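Local coordinates for protein ectoine dioxygenase (Sphingopyxis alaskensis, PDB 4MHR) that catalyses the iron- and 2-oxoglutarate-dependent hydroxylation of L-ectoine to 5-hydroxyectoine, a compatible solute that helps cells survive osmotic stress, at residues 185-190 / 232-237. Residues are numbered along the deposited sequence; the frame is centred on the assembly and turned at random.
Sequences PLMVIP and HGIVAP
A single antiparallel bridge pairs Val188, on the edge strand 187-188 of the smaller sheet, with Val235 in the loop after helix 222-232. Both bonds of this hydrogen-bonded pair are nearly straight: Val188 N gives to Val235 O (2.9 Å) and Val235 N to Val188 O (3.0 Å). A CA-H...O contact from Ala236 CA to Leu186 O (3.2 Å) flanks the bridge. On one face Met187 bends at chi3 (31°), and its CE comes to 3.3 Å from Ile234 CG2, closer than usual van der Waals contact, so its exact position is doubtful; Met187 CG lies 4.0 Å from Ala236 CB. In this cupin-type PhyH fold the other edge of strand 187-188 bonds to 253-255, which carries the iron ligand His253, and Leu186 packs on that histidine. Ile189 uses both branches: CG1 lies 4.1 Å from Ile234 CG1, the side chains running obliquely past each other, and CG2, set opposite the backbone N by chi1 of -62°, meets His232 CB at 3.7 Å and Gly233 O. Cutting Ile189 back to an alanine would probably open a gap beside Ile234 and strip His232 CB of its apolar neighbour. On the face of Val188, the Pro190 and Val235 side chains cross at about a right angle, CG to CG2 3.9 Å, and Tyr54 of strand 54-57 packs against all three residues.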
ATOM      1  N   PRO A 185       9.941   9.264  -5.851  1.00 33.76           N
ATOM      2  CA  PRO A 185       9.130   8.024  -5.984  1.00 34.28           C
ATOM      3  C   PRO A 185       9.283   7.110  -4.760  1.00 34.18           C
ATOM      4  O   PRO A 185      10.239   7.217  -3.987  1.00 28.65           O
ATOM      5  CB  PRO A 185       9.762   7.340  -7.196  1.00 34.94           C
ATOM      6  CG  PRO A 185      11.231   7.739  -7.123  1.00 33.91           C
ATOM      7  CD  PRO A 185      11.207   9.189  -6.608  1.00 31.48           C
ATOM      8  N   LEU A 186       8.349   6.192  -4.622  1.00 33.87           N
ATOM      9  CA  LEU A 186       8.448   5.121  -3.647  1.00 35.68           C
ATOM     10  C   LEU A 186       9.744   4.311  -3.843  1.00 28.91           C
ATOM     11  O   LEU A 186      10.085   3.909  -4.928  1.00 29.41           O
ATOM     12  CB  LEU A 186       7.210   4.197  -3.827  1.00 40.73           C
ATOM     13  CG  LEU A 186       7.093   3.091  -2.768  1.00 45.25           C
ATOM     14  CD1 LEU A 186       6.828   3.698  -1.400  1.00 45.67           C
ATOM     15  CD2 LEU A 186       5.979   2.111  -3.128  1.00 56.26           C
ATOM     16  N   MET A 187      10.472   4.108  -2.759  1.00 27.78           N
ATOM     17  CA  MET A 187      11.663   3.309  -2.735  1.00 26.69           C
ATOM     18  C   MET A 187      11.343   2.134  -1.819  1.00 27.19           C
ATOM     19  O   MET A 187      10.764   2.325  -0.744  1.00 25.77           O
ATOM     20  CB  MET A 187      12.767   4.116  -2.044  1.00 26.29           C
ATOM     21  CG  MET A 187      13.332   5.205  -2.938  1.00 30.47           C
ATOM     22  SD  MET A 187      14.724   6.082  -2.209  1.00 36.62           S
ATOM     23  CE  MET A 187      15.573   4.953  -1.158  1.00 49.06           C
ATOM     24  N   VAL A 188      11.818   0.970  -2.198  1.00 23.50           N
ATOM     25  CA  VAL A 188      11.654  -0.248  -1.424  1.00 24.41           C
ATOM     26  C   VAL A 188      13.003  -0.878  -1.256  1.00 25.50           C
ATOM     27  O   VAL A 188      13.933  -0.638  -2.084  1.00 23.28           O
ATOM     28  CB  VAL A 188      10.631  -1.209  -2.068  1.00 26.69           C
ATOM     29  CG1 VAL A 188       9.337  -0.487  -2.300  1.00 26.37           C
ATOM     30  CG2 VAL A 188      11.136  -1.823  -3.389  1.00 31.79           C
ATOM     31  N   ILE A 189      13.137  -1.661  -0.184  1.00 24.23           N
ATOM     32  CA  ILE A 189      14.290  -2.558  -0.023  1.00 22.95           C
ATOM     33  C   ILE A 189      13.846  -3.993  -0.400  1.00 23.82           C
ATOM     34  O   ILE A 189      13.150  -4.690   0.399  1.00 24.25           O
ATOM     35  CB  ILE A 189      14.810  -2.489   1.417  1.00 23.82           C
ATOM     36  CG1 ILE A 189      15.300  -1.053   1.728  1.00 25.95           C
ATOM     37  CG2 ILE A 189      15.941  -3.485   1.633  1.00 24.49           C
ATOM     38  CD1 ILE A 189      15.755  -0.887   3.173  1.00 28.39           C
ATOM     39  N   PRO A 190      14.234  -4.467  -1.617  1.00 27.69           N
ATOM     40  CA  PRO A 190      13.661  -5.740  -2.074  1.00 28.99           C
ATOM     41  C   PRO A 190      14.118  -6.944  -1.221  1.00 28.13           C
ATOM     42  O   PRO A 190      15.255  -7.002  -0.791  1.00 27.55           O
ATOM     43  CB  PRO A 190      14.143  -5.891  -3.538  1.00 28.72           C
ATOM     44  CG  PRO A 190      14.968  -4.687  -3.837  1.00 31.43           C
ATOM     45  CD  PRO A 190      15.144  -3.852  -2.603  1.00 26.25           C
ATOM     46  N   HIS A 232      20.335  -5.954   0.551  1.00 32.63           N
ATOM     47  CA  HIS A 232      19.371  -6.068  -0.585  1.00 32.58           C
ATOM     48  C   HIS A 232      19.375  -4.941  -1.612  1.00 32.19           C
ATOM     49  O   HIS A 232      18.814  -5.081  -2.692  1.00 33.31           O
ATOM     50  CB  HIS A 232      17.980  -6.150  -0.026  1.00 34.62           C
ATOM     51  CG  HIS A 232      17.774  -7.297   0.898  1.00 34.32           C
ATOM     52  ND1 HIS A 232      17.806  -8.593   0.461  1.00 34.54           N
ATOM     53  CD2 HIS A 232      17.502  -7.342   2.223  1.00 34.36           C
ATOM     54  CE1 HIS A 232      17.560  -9.397   1.485  1.00 38.60           C
ATOM     55  NE2 HIS A 232      17.370  -8.660   2.560  1.00 36.32           N
ATOM     56  N   GLY A 233      20.014  -3.825  -1.296  1.00 30.51           N
ATOM     57  CA  GLY A 233      19.980  -2.696  -2.184  1.00 30.97           C
ATOM     58  C   GLY A 233      18.642  -1.947  -2.033  1.00 30.35           C
ATOM     59  O   GLY A 233      17.750  -2.281  -1.206  1.00 26.21           O
ATOM     60  N   ILE A 234      18.518  -0.914  -2.843  1.00 29.76           N
ATOM     61  CA  ILE A 234      17.306  -0.130  -2.922  1.00 30.05           C
ATOM     62  C   ILE A 234      16.823  -0.036  -4.363  1.00 29.08           C
ATOM     63  O   ILE A 234      17.614   0.146  -5.287  1.00 30.41           O
ATOM     64  CB  ILE A 234      17.515   1.244  -2.321  1.00 28.40           C
ATOM     65  CG1 ILE A 234      17.650   1.146  -0.811  1.00 32.95           C
ATOM     66  CG2 ILE A 234      16.297   2.082  -2.619  1.00 28.73           C
ATOM     67  CD1 ILE A 234      18.280   2.377  -0.116  1.00 38.80           C
ATOM     68  N   VAL A 235      15.509  -0.077  -4.559  1.00 24.94           N
ATOM     69  CA  VAL A 235      14.922   0.124  -5.891  1.00 27.12           C
ATOM     70  C   VAL A 235      13.754   1.132  -5.806  1.00 28.88           C
ATOM     71  O   VAL A 235      13.042   1.168  -4.842  1.00 25.11           O
ATOM     72  CB  VAL A 235      14.429  -1.262  -6.416  1.00 31.54           C
ATOM     73  CG1 VAL A 235      13.589  -1.159  -7.672  1.00 36.88           C
ATOM     74  CG2 VAL A 235      15.631  -2.140  -6.777  1.00 34.33           C
ATOM     75  N   ALA A 236      13.535   1.912  -6.839  1.00 26.89           N
ATOM     76  CA  ALA A 236      12.485   2.906  -6.845  1.00 30.52           C
ATOM     77  C   ALA A 236      11.704   2.740  -8.105  1.00 31.42           C
ATOM     78  O   ALA A 236      12.090   3.304  -9.095  1.00 32.58           O
ATOM     79  CB  ALA A 236      13.080   4.293  -6.793  1.00 34.56           C
ATOM     80  N   PRO A 237      10.653   1.902  -8.090  1.00 30.03           N
ATOM     81  CA  PRO A 237       9.845   1.719  -9.271  1.00 40.90           C
ATOM     82  C   PRO A 237       9.248   3.041  -9.793  1.00 40.89           C
ATOM     83  O   PRO A 237       8.852   3.887  -9.030  1.00 48.86           O
ATOM     84  CB  PRO A 237       8.733   0.761  -8.819  1.00 39.46           C
ATOM     85  CG  PRO A 237       9.112   0.269  -7.493  1.00 42.34           C
ATOM     86  CD  PRO A 237      10.216   1.097  -6.950  1.00 33.98           C
TER